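Long-range contacts in NreA protein (Staphylococcus carnosus subsp. carnosus TM300, PDB 4IUH), which functions as a cytosolic nitrate receptor in the staphylococcal nitrate regulation system and is built on a GAF domain: residues G87-V92 and V119-W124; G81-T86 and Y130-L135; D30-T35 and N153-S158; I55-A60 and I71-G76. All blocks are in the same frame, centred on the assembly; numbering follows the deposited sequence.

Interaction 1: G87-V92 and V119-W124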
loop_
_atom_site.group_PDB
_atom_site.type_symbol
_atom_site.label_atom_id
_atom_site.label_comp_id
_atom_site.label_asym_id
_atom_site.label_seq_id
_atom_site.Cartn_x
_atom_site.Cartn_y
_atom_site.Cartn_z
ATOM N N GLY A 87 -8.015 -1.150 -9.773
ATOM C CA GLY A 87 -7.782 -2.574 -9.620
ATOM C C GLY A 87 -6.429 -3.024 -10.151
ATOM O O GLY A 87 -6.165 -4.220 -10.244
ATOM N N SER A 88 -5.570 -2.069 -10.502
ATOM C CA SER A 88 -4.228 -2.384 -10.991
ATOM C C SER A 88 -3.151 -1.704 -10.145
ATOM O O SER A 88 -3.410 -0.698 -9.487
ATOM C CB SER A 88 -4.081 -1.981 -12.454
ATOM O OG SER A 88 -4.256 -0.586 -12.611
ATOM N N ARG A 89 -1.941 -2.252 -10.163
ATOM C CA ARG A 89 -0.893 -1.755 -9.276
ATOM C C ARG A 89 -0.364 -0.401 -9.725
ATOM O O ARG A 89 -0.486 -0.052 -10.894
ATOM C CB ARG A 89 0.246 -2.774 -9.125
ATOM C CG ARG A 89 1.045 -3.051 -10.390
ATOM C CD ARG A 89 1.945 -4.261 -10.177
ATOM N NE ARG A 89 1.162 -5.430 -9.781
ATOM C CZ ARG A 89 1.666 -6.538 -9.246
ATOM N NH1 ARG A 89 2.972 -6.655 -9.037
ATOM N NH2 ARG A 89 0.855 -7.533 -8.920
ATOM N N LYS A 90 0.190 0.365 -8.788
ATOM C CA LYS A 90 0.867 1.616 -9.125
ATOM C C LYS A 90 2.323 1.562 -8.692
ATOM O O LYS A 90 2.629 1.239 -7.545
ATOM C CB LYS A 90 0.185 2.826 -8.481
ATOM C CG LYS A 90 0.848 4.154 -8.880
ATOM C CD LYS A 90 0.203 5.363 -8.198
ATOM C CE LYS A 90 0.762 6.683 -8.742
ATOM N NZ LYS A 90 0.611 6.787 -10.227
ATOM N N ILE A 91 3.220 1.878 -9.615
ATOM C CA ILE A 91 4.650 1.803 -9.345
ATOM C C ILE A 91 5.301 3.174 -9.462
ATOM O O ILE A 91 5.189 3.847 -10.491
ATOM C CB ILE A 91 5.345 0.813 -10.293
ATOM C CG1 ILE A 91 4.795 -0.596 -10.068
ATOM C CG2 ILE A 91 6.845 0.830 -10.076
ATOM C CD1 ILE A 91 4.816 -1.460 -11.293
ATOM N N VAL A 92 5.970 3.592 -8.394
ATOM C CA VAL A 92 6.660 4.870 -8.397
ATOM C C VAL A 92 8.123 4.693 -8.030
ATOM O O VAL A 92 8.457 4.560 -6.853
ATOM C CB VAL A 92 6.023 5.857 -7.418
ATOM C CG1 VAL A 92 6.684 7.228 -7.569
ATOM C CG2 VAL A 92 4.527 5.942 -7.658
ATOM N N VAL A 119 5.648 0.745 -4.403
ATOM C CA VAL A 119 4.749 -0.075 -5.200
ATOM C C VAL A 119 3.480 -0.296 -4.386
ATOM O O VAL A 119 3.535 -0.702 -3.225
ATOM C CB VAL A 119 5.352 -1.463 -5.526
ATOM C CG1 VAL A 119 4.373 -2.282 -6.360
ATOM C CG2 VAL A 119 6.674 -1.324 -6.253
ATOM N N ALA A 120 2.337 -0.013 -4.991
ATOM C CA ALA A 120 1.056 -0.216 -4.337
ATOM C C ALA A 120 0.309 -1.280 -5.119
ATOM O O ALA A 120 0.123 -1.145 -6.321
ATOM C CB ALA A 120 0.265 1.085 -4.304
ATOM N N ILE A 121 -0.113 -2.341 -4.442
ATOM C CA ILE A 121 -0.734 -3.467 -5.131
ATOM C C ILE A 121 -2.155 -3.743 -4.655
ATOM O O ILE A 121 -2.392 -3.902 -3.459
ATOM C CB ILE A 121 0.114 -4.741 -4.984
ATOM C CG1 ILE A 121 1.499 -4.518 -5.593
ATOM C CG2 ILE A 121 -0.559 -5.914 -5.657
ATOM C CD1 ILE A 121 2.505 -5.562 -5.181
ATOM N N PRO A 122 -3.104 -3.811 -5.599
ATOM C CA PRO A 122 -4.500 -4.123 -5.276
ATOM C C PRO A 122 -4.633 -5.488 -4.636
ATOM O O PRO A 122 -4.076 -6.462 -5.145
ATOM C CB PRO A 122 -5.196 -4.104 -6.642
ATOM C CG PRO A 122 -4.097 -4.318 -7.635
ATOM C CD PRO A 122 -2.899 -3.637 -7.045
ATOM N N LEU A 123 -5.339 -5.537 -3.510
ATOM C CA LEU A 123 -5.642 -6.785 -2.837
ATOM C C LEU A 123 -7.049 -7.238 -3.212
ATOM O O LEU A 123 -8.028 -6.533 -2.956
ATOM C CB LEU A 123 -5.549 -6.607 -1.324
ATOM C CG LEU A 123 -4.199 -6.185 -0.745
ATOM C CD1 LEU A 123 -4.295 -6.074 0.770
ATOM C CD2 LEU A 123 -3.093 -7.164 -1.162
ATOM N N TRP A 124 -7.145 -8.419 -3.810
ATOM C CA TRP A 124 -8.432 -8.967 -4.212
ATOM C C TRP A 124 -8.917 -10.031 -3.244
ATOM O O TRP A 124 -8.142 -10.860 -2.770
ATOM C CB TRP A 124 -8.349 -9.555 -5.616
ATOM C CG TRP A 124 -8.180 -8.528 -6.685
ATOM C CD1 TRP A 124 -7.101 -7.714 -6.879
ATOM C CD2 TRP A 124 -9.114 -8.208 -7.720
ATOM N NE1 TRP A 124 -7.308 -6.906 -7.968
ATOM C CE2 TRP A 124 -8.537 -7.189 -8.504
ATOM C CE3 TRP A 124 -10.384 -8.683 -8.061
ATOM C CZ2 TRP A 124 -9.183 -6.640 -9.606
ATOM C CZ3 TRP A 124 -11.028 -8.133 -9.154
ATOM C CH2 TRP A 124 -10.429 -7.123 -9.913
#

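Interaction 2: G81-T86 and Y130-L135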
loop_
_atom_site.group_PDB
_atom_site.type_symbol
_atom_site.label_atom_id
_atom_site.label_comp_id
_atom_site.label_asym_id
_atom_site.label_seq_id
_atom_site.Cartn_x
_atom_site.Cartn_y
_atom_site.Cartn_z
ATOM N N GLY A 81 -7.038 4.251 -2.420
ATOM C CA GLY A 81 -8.255 4.430 -3.190
ATOM C C GLY A 81 -8.017 4.326 -4.684
ATOM O O GLY A 81 -8.840 3.784 -5.416
ATOM N N LEU A 82 -6.887 4.853 -5.138
ATOM C CA LEU A 82 -6.543 4.806 -6.551
ATOM C C LEU A 82 -6.416 3.356 -7.001
ATOM O O LEU A 82 -6.945 2.950 -8.036
ATOM C CB LEU A 82 -5.226 5.533 -6.794
ATOM C CG LEU A 82 -4.683 5.400 -8.214
ATOM C CD1 LEU A 82 -5.648 6.019 -9.211
ATOM C CD2 LEU A 82 -3.320 6.044 -8.324
ATOM N N VAL A 83 -5.717 2.581 -6.187
ATOM C CA VAL A 83 -5.426 1.192 -6.481
ATOM C C VAL A 83 -6.706 0.361 -6.445
ATOM O O VAL A 83 -6.947 -0.459 -7.329
ATOM C CB VAL A 83 -4.346 0.666 -5.498
ATOM C CG1 VAL A 83 -4.635 -0.729 -5.052
ATOM C CG2 VAL A 83 -2.960 0.771 -6.124
ATOM N N ILE A 84 -7.535 0.597 -5.435
ATOM C CA ILE A 84 -8.831 -0.066 -5.341
ATOM C C ILE A 84 -9.725 0.280 -6.536
ATOM O O ILE A 84 -10.352 -0.601 -7.119
ATOM C CB ILE A 84 -9.538 0.267 -4.020
ATOM C CG1 ILE A 84 -8.754 -0.328 -2.847
ATOM C CG2 ILE A 84 -10.963 -0.268 -4.019
ATOM C CD1 ILE A 84 -9.249 0.126 -1.503
ATOM N N ARG A 85 -9.753 1.553 -6.915
ATOM C CA ARG A 85 -10.514 1.992 -8.086
ATOM C C ARG A 85 -10.086 1.295 -9.381
ATOM O O ARG A 85 -10.892 0.653 -10.047
ATOM C CB ARG A 85 -10.379 3.505 -8.276
ATOM C CG ARG A 85 -11.406 4.342 -7.540
ATOM C CD ARG A 85 -11.164 5.830 -7.779
ATOM N NE ARG A 85 -10.511 6.064 -9.066
ATOM C CZ ARG A 85 -9.380 6.747 -9.205
ATOM N NH1 ARG A 85 -8.791 7.274 -8.137
ATOM N NH2 ARG A 85 -8.842 6.911 -10.409
ATOM N N THR A 86 -8.816 1.437 -9.738
ATOM C CA THR A 86 -8.313 0.917 -11.003
ATOM C C THR A 86 -8.180 -0.597 -10.971
ATOM O O THR A 86 -8.214 -1.251 -12.014
ATOM C CB THR A 86 -6.938 1.498 -11.325
ATOM O OG1 THR A 86 -6.015 1.121 -10.292
ATOM C CG2 THR A 86 -7.009 3.016 -11.416
ATOM N N TYR A 130 -10.461 -4.980 -3.140
ATOM C CA TYR A 130 -10.795 -4.906 -1.727
ATOM C C TYR A 130 -9.916 -3.929 -0.955
ATOM O O TYR A 130 -10.409 -2.987 -0.337
ATOM C CB TYR A 130 -10.680 -6.304 -1.124
ATOM C CG TYR A 130 -11.237 -6.442 0.261
ATOM C CD1 TYR A 130 -10.394 -6.591 1.355
ATOM C CD2 TYR A 130 -12.609 -6.440 0.481
ATOM C CE1 TYR A 130 -10.902 -6.734 2.641
ATOM C CE2 TYR A 130 -13.129 -6.579 1.760
ATOM C CZ TYR A 130 -12.268 -6.723 2.838
ATOM O OH TYR A 130 -12.778 -6.863 4.110
ATOM N N GLY A 131 -8.612 -4.161 -0.982
ATOM C CA GLY A 131 -7.690 -3.345 -0.217
ATOM C C GLY A 131 -6.438 -3.051 -1.009
ATOM O O GLY A 131 -6.430 -3.168 -2.232
ATOM N N ALA A 132 -5.376 -2.662 -0.316
ATOM C CA ALA A 132 -4.126 -2.366 -0.990
ATOM C C ALA A 132 -2.929 -2.742 -0.131
ATOM O O ALA A 132 -2.940 -2.568 1.089
ATOM C CB ALA A 132 -4.066 -0.889 -1.375
ATOM N N LEU A 133 -1.897 -3.262 -0.778
ATOM C CA LEU A 133 -0.619 -3.464 -0.117
ATOM C C LEU A 133 0.336 -2.399 -0.623
ATOM O O LEU A 133 0.464 -2.202 -1.834
ATOM C CB LEU A 133 -0.064 -4.860 -0.409
ATOM C CG LEU A 133 1.373 -5.102 0.053
ATOM C CD1 LEU A 133 1.465 -5.105 1.577
ATOM C CD2 LEU A 133 1.959 -6.384 -0.541
ATOM N N LEU A 134 0.988 -1.702 0.302
ATOM C CA LEU A 134 1.976 -0.691 -0.061
ATOM C C LEU A 134 3.375 -1.149 0.340
ATOM O O LEU A 134 3.618 -1.485 1.494
ATOM C CB LEU A 134 1.644 0.643 0.616
ATOM C CG LEU A 134 2.649 1.788 0.471
ATOM C CD1 LEU A 134 2.898 2.069 -0.994
ATOM C CD2 LEU A 134 2.152 3.045 1.184
ATOM N N LEU A 135 4.288 -1.178 -0.620
ATOM C CA LEU A 135 5.681 -1.508 -0.348
ATOM C C LEU A 135 6.505 -0.269 -0.682
ATOM O O LEU A 135 6.436 0.225 -1.802
ATOM C CB LEU A 135 6.113 -2.710 -1.196
ATOM C CG LEU A 135 5.208 -3.945 -1.060
ATOM C CD1 LEU A 135 5.599 -5.058 -2.016
ATOM C CD2 LEU A 135 5.221 -4.464 0.367
#

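Interaction 3: D30-T35 and N153-S158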
loop_
_atom_site.group_PDB
_atom_site.type_symbol
_atom_site.label_atom_id
_atom_site.label_comp_id
_atom_site.label_asym_id
_atom_site.label_seq_id
_atom_site.Cartn_x
_atom_site.Cartn_y
_atom_site.Cartn_z
ATOM N N ASP A 30 5.306 -8.270 7.963
ATOM C CA ASP A 30 6.707 -8.226 8.373
ATOM C C ASP A 30 7.581 -9.142 7.515
ATOM O O ASP A 30 8.668 -8.750 7.094
ATOM C CB ASP A 30 6.860 -8.598 9.852
ATOM C CG ASP A 30 6.258 -7.561 10.783
ATOM O OD1 ASP A 30 5.866 -7.922 11.911
ATOM O OD2 ASP A 30 6.172 -6.383 10.391
ATOM N N GLU A 31 7.105 -10.360 7.261
ATOM C CA GLU A 31 7.826 -11.294 6.401
ATOM C C GLU A 31 8.063 -10.693 5.018
ATOM O O GLU A 31 9.188 -10.683 4.521
ATOM C CB GLU A 31 7.067 -12.619 6.278
ATOM C CG GLU A 31 7.777 -13.675 5.434
ATOM C CD GLU A 31 7.503 -13.538 3.941
ATOM O OE1 GLU A 31 6.334 -13.295 3.562
ATOM O OE2 GLU A 31 8.462 -13.672 3.148
ATOM N N ILE A 32 6.995 -10.195 4.404
ATOM C CA ILE A 32 7.085 -9.598 3.074
ATOM C C ILE A 32 8.113 -8.467 3.029
ATOM O O ILE A 32 8.994 -8.457 2.170
ATOM C CB ILE A 32 5.710 -9.089 2.586
ATOM C CG1 ILE A 32 4.764 -10.268 2.352
ATOM C CG2 ILE A 32 5.865 -8.270 1.317
ATOM C CD1 ILE A 32 3.291 -9.885 2.316
ATOM N N ARG A 33 8.019 -7.540 3.976
ATOM C CA ARG A 33 8.911 -6.385 3.997
ATOM C C ARG A 33 10.372 -6.786 4.179
ATOM O O ARG A 33 11.243 -6.326 3.441
ATOM C CB ARG A 33 8.499 -5.397 5.090
ATOM C CG ARG A 33 9.242 -4.075 5.020
ATOM C CD ARG A 33 9.006 -3.233 6.257
ATOM N NE ARG A 33 9.524 -3.874 7.460
ATOM C CZ ARG A 33 10.798 -3.827 7.843
ATOM N NH1 ARG A 33 11.692 -3.171 7.116
ATOM N NH2 ARG A 33 11.181 -4.438 8.953
ATOM N N GLU A 34 10.630 -7.641 5.164
ATOM C CA GLU A 34 11.988 -8.075 5.479
ATOM C C GLU A 34 12.620 -8.837 4.320
ATOM O O GLU A 34 13.738 -8.540 3.902
ATOM C CB GLU A 34 11.989 -8.969 6.722
ATOM C CG GLU A 34 11.579 -8.282 8.019
ATOM C CD GLU A 34 11.325 -9.275 9.153
ATOM O OE1 GLU A 34 11.371 -10.503 8.908
ATOM O OE2 GLU A 34 11.078 -8.824 10.294
ATOM N N THR A 35 11.892 -9.825 3.810
ATOM C CA THR A 35 12.416 -10.717 2.787
ATOM C C THR A 35 12.573 -10.040 1.428
ATOM O O THR A 35 13.487 -10.367 0.677
ATOM C CB THR A 35 11.537 -11.975 2.631
ATOM O OG1 THR A 35 10.194 -11.575 2.347
ATOM C CG2 THR A 35 11.548 -12.809 3.909
ATOM N N ASN A 153 -0.403 -13.490 -4.107
ATOM C CA ASN A 153 -1.003 -14.808 -3.899
ATOM C C ASN A 153 -0.192 -15.789 -3.054
ATOM O O ASN A 153 1.014 -15.949 -3.246
ATOM C CB ASN A 153 -1.351 -15.444 -5.247
ATOM C CG ASN A 153 -2.081 -14.487 -6.177
ATOM O OD1 ASN A 153 -1.895 -13.270 -6.112
ATOM N ND2 ASN A 153 -2.915 -15.040 -7.053
ATOM N N GLN A 154 -0.886 -16.430 -2.116
ATOM C CA GLN A 154 -0.297 -17.387 -1.185
ATOM C C GLN A 154 0.856 -16.781 -0.389
ATOM O O GLN A 154 1.905 -17.399 -0.237
ATOM C CB GLN A 154 0.146 -18.662 -1.915
ATOM N N ARG A 155 0.656 -15.571 0.117
ATOM C CA ARG A 155 1.675 -14.923 0.930
ATOM C C ARG A 155 1.057 -13.899 1.875
ATOM O O ARG A 155 1.730 -13.349 2.749
ATOM C CB ARG A 155 2.736 -14.268 0.044
ATOM C CG ARG A 155 4.107 -14.210 0.693
ATOM C CD ARG A 155 5.160 -13.733 -0.270
ATOM N NE ARG A 155 6.361 -13.308 0.440
ATOM C CZ ARG A 155 7.427 -12.780 -0.150
ATOM N NH1 ARG A 155 7.449 -12.619 -1.466
ATOM N NH2 ARG A 155 8.474 -12.415 0.574
ATOM N N LEU A 156 -0.237 -13.659 1.700
ATOM C CA LEU A 156 -0.957 -12.707 2.531
ATOM C C LEU A 156 -2.392 -13.185 2.722
ATOM O O LEU A 156 -3.344 -12.486 2.374
ATOM C CB LEU A 156 -0.930 -11.315 1.885
ATOM C CG LEU A 156 -1.232 -10.138 2.809
ATOM C CD1 LEU A 156 -0.156 -10.013 3.872
ATOM C CD2 LEU A 156 -1.362 -8.852 2.017
ATOM N N GLY A 157 -2.540 -14.389 3.263
ATOM C CA GLY A 157 -3.846 -14.946 3.548
ATOM C C GLY A 157 -4.659 -15.288 2.313
ATOM O O GLY A 157 -4.170 -15.944 1.393
ATOM N N SER A 158 -5.907 -14.834 2.296
ATOM C CA SER A 158 -6.827 -15.140 1.209
ATOM C C SER A 158 -6.765 -14.104 0.089
ATOM O O SER A 158 -7.487 -14.206 -0.901
ATOM C CB SER A 158 -8.260 -15.235 1.743
ATOM O OG SER A 158 -8.746 -13.961 2.142
HETATM O O HOH W 1 3.927 -14.072 4.156
#

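Interaction 4: I55-A60 and I71-G76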
loop_
_atom_site.group_PDB
_atom_site.type_symbol
_atom_site.label_atom_id
_atom_site.label_comp_id
_atom_site.label_asym_id
_atom_site.label_seq_id
_atom_site.Cartn_x
_atom_site.Cartn_y
_atom_site.Cartn_z
ATOM N N ILE A 55 -11.449 3.674 4.348
ATOM C CA ILE A 55 -10.215 2.913 4.259
ATOM C C ILE A 55 -9.204 3.427 5.269
ATOM O O ILE A 55 -8.993 4.635 5.404
ATOM C CB ILE A 55 -9.598 3.000 2.851
ATOM C CG1 ILE A 55 -10.571 2.437 1.814
ATOM C CG2 ILE A 55 -8.255 2.267 2.809
ATOM C CD1 ILE A 55 -10.716 0.925 1.857
ATOM N N LYS A 56 -8.589 2.504 5.995
ATOM C CA LYS A 56 -7.545 2.859 6.936
ATOM C C LYS A 56 -6.336 1.970 6.697
ATOM O O LYS A 56 -6.468 0.823 6.253
ATOM C CB LYS A 56 -8.037 2.697 8.376
ATOM C CG LYS A 56 -9.061 3.733 8.826
ATOM C CD LYS A 56 -9.429 3.534 10.289
ATOM C CE LYS A 56 -10.467 4.556 10.744
ATOM N NZ LYS A 56 -10.938 4.325 12.149
ATOM N N TRP A 57 -5.156 2.503 6.973
ATOM C CA TRP A 57 -3.960 1.681 6.984
ATOM C C TRP A 57 -3.939 0.893 8.301
ATOM O O TRP A 57 -3.418 1.353 9.318
ATOM C CB TRP A 57 -2.708 2.541 6.796
ATOM C CG TRP A 57 -2.675 3.237 5.456
ATOM C CD1 TRP A 57 -3.007 4.538 5.194
ATOM C CD2 TRP A 57 -2.309 2.657 4.202
ATOM N NE1 TRP A 57 -2.859 4.808 3.849
ATOM C CE2 TRP A 57 -2.424 3.668 3.221
ATOM C CE3 TRP A 57 -1.868 1.384 3.813
ATOM C CZ2 TRP A 57 -2.127 3.438 1.874
ATOM C CZ3 TRP A 57 -1.575 1.160 2.476
ATOM C CH2 TRP A 57 -1.711 2.181 1.524
ATOM N N LYS A 58 -4.549 -0.287 8.260
ATOM C CA LYS A 58 -4.787 -1.102 9.447
ATOM C C LYS A 58 -3.492 -1.714 9.987
ATOM O O LYS A 58 -3.301 -1.793 11.197
ATOM C CB LYS A 58 -5.809 -2.195 9.118
ATOM C CG LYS A 58 -6.411 -2.922 10.313
ATOM C CD LYS A 58 -7.717 -3.619 9.907
ATOM C CE LYS A 58 -8.327 -4.416 11.054
ATOM N NZ LYS A 58 -7.619 -5.710 11.287
ATOM N N TYR A 59 -2.604 -2.131 9.089
ATOM C CA TYR A 59 -1.327 -2.712 9.491
ATOM C C TYR A 59 -0.159 -1.981 8.837
ATOM O O TYR A 59 -0.219 -1.623 7.659
ATOM C CB TYR A 59 -1.267 -4.198 9.123
ATOM C CG TYR A 59 -2.396 -5.030 9.689
ATOM C CD1 TYR A 59 -2.299 -5.600 10.952
ATOM C CD2 TYR A 59 -3.558 -5.249 8.957
ATOM C CE1 TYR A 59 -3.330 -6.364 11.475
ATOM C CE2 TYR A 59 -4.594 -6.011 9.469
ATOM C CZ TYR A 59 -4.472 -6.567 10.727
ATOM O OH TYR A 59 -5.499 -7.327 11.235
ATOM N N ALA A 60 0.903 -1.767 9.605
ATOM C CA ALA A 60 2.129 -1.187 9.072
ATOM C C ALA A 60 3.370 -1.905 9.616
ATOM O O ALA A 60 3.366 -2.426 10.733
ATOM C CB ALA A 60 2.193 0.293 9.374
ATOM N N ILE A 71 -4.816 8.400 9.435
ATOM C CA ILE A 71 -5.312 8.534 8.074
ATOM C C ILE A 71 -6.637 7.800 7.896
ATOM O O ILE A 71 -6.745 6.603 8.164
ATOM C CB ILE A 71 -4.281 8.026 7.051
ATOM C CG1 ILE A 71 -3.008 8.871 7.130
ATOM C CG2 ILE A 71 -4.857 8.057 5.644
ATOM C CD1 ILE A 71 -1.883 8.363 6.248
ATOM N N VAL A 72 -7.652 8.540 7.470
ATOM C CA VAL A 72 -8.950 7.959 7.151
ATOM C C VAL A 72 -9.370 8.438 5.770
ATOM O O VAL A 72 -9.594 9.630 5.547
ATOM C CB VAL A 72 -10.035 8.348 8.167
ATOM C CG1 VAL A 72 -11.317 7.586 7.873
ATOM C CG2 VAL A 72 -9.564 8.073 9.583
ATOM N N LEU A 73 -9.463 7.499 4.841
ATOM C CA LEU A 73 -9.776 7.827 3.464
ATOM C C LEU A 73 -11.233 7.533 3.152
ATOM O O LEU A 73 -11.736 6.442 3.430
ATOM C CB LEU A 73 -8.871 7.031 2.521
ATOM C CG LEU A 73 -7.366 7.190 2.751
ATOM C CD1 LEU A 73 -6.597 6.211 1.903
ATOM C CD2 LEU A 73 -6.922 8.612 2.439
ATOM N N ARG A 74 -11.913 8.516 2.575
ATOM C CA ARG A 74 -13.228 8.285 2.007
ATOM C C ARG A 74 -13.044 7.377 0.783
ATOM O O ARG A 74 -11.937 7.256 0.263
ATOM C CB ARG A 74 -13.887 9.623 1.637
ATOM C CG ARG A 74 -14.500 10.382 2.823
ATOM C CD ARG A 74 -14.993 11.774 2.408
ATOM N NE ARG A 74 -16.015 12.307 3.314
ATOM C CZ ARG A 74 -16.837 13.316 3.017
ATOM N NH1 ARG A 74 -16.767 13.911 1.831
ATOM N NH2 ARG A 74 -17.737 13.733 3.902
ATOM N N PRO A 75 -14.126 6.718 0.334
ATOM C CA PRO A 75 -14.054 5.855 -0.850
ATOM C C PRO A 75 -13.390 6.530 -2.054
ATOM O O PRO A 75 -13.762 7.634 -2.436
ATOM C CB PRO A 75 -15.527 5.578 -1.157
ATOM C CG PRO A 75 -16.194 5.649 0.163
ATOM C CD PRO A 75 -15.473 6.716 0.934
ATOM N N GLY A 76 -12.395 5.864 -2.628
ATOM C CA GLY A 76 -11.761 6.335 -3.844
ATOM C C GLY A 76 -10.600 7.275 -3.603
ATOM O O GLY A 76 -9.888 7.645 -4.534
HETATM O O HOH W 2 -5.092 4.762 8.782
#

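Interaction 1: G87-V92 and V119-W124
Gly87, turning out of helix 78-86 with positive phi (68°), directs its carbonyl between two side chains of segment 119-124. Gly87 O lies 3.3 Å from Pro122 CG and reaches the edge of the Trp124 ring in the ring plane, 3.7 Å from Trp124 NE1. After Ser88, Arg89 sets its CA against the proline ring, 3.5 Å from Pro122 CD, and makes a CA-H...O contact with Ala120 O. Its side chain then runs alongside Ile121, both pointing the same way, and bends at chi3 (57°), which lays the guanidinium over Ile121 with CG1 beneath its centre. The polar end is held by a salt bridge to Glu162 and by hydrogen bonds to the carbonyls of Thr148 and Phe150. Lys90 and Ala120 form an antiparallel hydrogen-bonded pair, Lys90 N to Ala120 O and Ala120 N to Lys90 O both being 2.9 Å. Ile91 pairs with Val119 in the following non-hydrogen-bonded pair, their side chains side by side, Ile91 CG1 lying 4.1 Å from Val119 CG1. Strand 90-92 is an outermost strand of the antiparallel sheet, beside strand 115-125; helix 78-86 packs on the face of Lys90 and Ala120, while strand 128-138 flanks strand 115-125 on its other side.

Interaction 2: G81-T86 and Y130-L135
Ile84 and Val83 carry the contact of segment 81-86 with segment 130-135, part of the layer in which helix 78-86 lies on the sheet of the GAF domain. The segment axes approach to 7.5 Å and run at 127° to each other, so the helix passes slantwise over the strand and meets it with neighbouring residues on one side of its cylinder. Ile84 CB points toward the strand but remains 5.0 Å from both Tyr130 O and Gly131 O. One atom further out, Ile84 CG1 hangs above the backbone, 3.7 Å from Gly131 O. At the tip, Ile84 CD1 comes within 3.5 Å of Tyr130 O and lies over Gly131 CA, so the branch lies across the peptide backbone of Tyr130 and Gly131. With chi1 near -66°, CG1 stands anti to the carbonyl carbon of Ile84, and this is the branch sent to the sheet. The strand is irregular beneath it: Tyr130 and Gly131 together face Leu123 in a classic beta bulge, and the CB of Tyr130 points away from the helix, its side chain packing on Leu45 and Pro46 of strand 40-47. Val83 also touches Ala120 and Pro122, bridging two adjacent strands. Its chi1 of 140° is well away from a staggered value, and in this setting CG1 is brought to the strand, 3.7 Å from Ala132 CB and 4.1 Å from Gly131 O.

Interaction 3: D30-T35 and N153-S158
The backbones of Ile32, on helix 25-36, and Arg155, in an irregular segment, stay 7.9 Å apart between CA atoms, so side chains and a water span the gap. Glu31 and Arg155 cross at about a right angle in a side-on, two-bond salt bridge. Arg155 NE meets Glu31 OE1 at 3.1 Å, almost straight (170°) and on the syn lone pair, while Arg155 NH2 reaches Glu31 OE2 at 2.9 Å. The fit is imperfect, with the carboxylate and guanidinium planes turned 34° from each other. A chain extended from CG to NE carries the arginine over to the helix, where NH1 has a second carboxylate in Glu36. Thr35 OG1 lies at the guanidinium edge, 2.6 Å from Arg155 NH2. In the fold, the salt bridge joins the N-terminal helix, packed on the sheet face that carries Leu133 and Leu135, to a segment close to the C-terminal end of the chain. A water bridges the same partners nearer the backbone, donating to Glu31 OE1 at 2.6 Å and to Arg155 O at 2.7 Å. The aliphatic Ile32 CG1 packs obliquely on the guanidinium, 3.9 Å from Arg155 NE. Toward the interior the contact turns apolar, Ile32 CD1 meeting Leu156 CD1 at 3.8 Å. Leu156 also rests on Ile43, and Ile32 on Phe150.

Interaction 4: I55-A60 and I71-G76
Ile55 and Leu73 form a single antiparallel bridge with two nearly straight backbone hydrogen bonds: Ile55 N to Leu73 O is 2.9 Å and Leu73 N to Ile55 O is 3.0 Å. Their side chains leave the bridge close together, Ile55 CB standing 4.1 Å from Leu73 CB. Farther along, the chains part and a water takes over. It accepts from Trp57 N at 2.9 Å and donates to Ile71 O at 2.6 Å, so it links two backbone atoms that do not bond directly. Ile71 CG2 touches the pyrrole edge of the indole near its plane, 4.0 Å from Trp57 CD1, and Ile71 CD1 reaches the same carbon. Beside the bridge Lys56 and Val72 run side by side in the same direction, Lys56 CE lying 3.8 Å from Val72 CG2. The extended lysine continues past the valine to a salt bridge with Glu47. In the second shell, Ala80 of helix 78-86 packs on Ile55, Trp57 and Leu73, while Ile109 of helix 108-112 backs Trp57 and Ile71. Trp57 also packs on Ala42 and Ala44 of strand 40-47; the indole is thus set between the sheet and these helices. Trp57 is also the centre of an inverse gamma turn, with a classic beta bulge at Lys58 and Tyr59 opposite Ile43 immediately after it. The arrangement is a one-pair extension of the antiparallel GAF sheet beyond its outer strand 54-61, made by the loop that leads into helix 78-86.

Overall arrangement
Interactions 1 and 2 share one sheet: strands 115-125 and 128-138 are neighbours, and the helix of interaction 2 leads into the edge strand of interaction 1. Interaction 4 sits at the opposite edge and meets interaction 2 where Ile84 CD1 packs on Ile55 CD1 and Leu134 CB on the Trp57 ring. Interaction 3 lies about 15 to 20 Å from the others between centres and holds the sheet's other face, touching interaction 2 through Ile32 and Leu135 and interaction 1 through Leu156 and Leu123. Chemistry follows place: buried interaction 2 is wholly van der Waals, the sheet-edge contacts combine backbone hydrogen bonds with apolar side chains, and peripheral interaction 3 adds a salt bridge and water to an apolar patch.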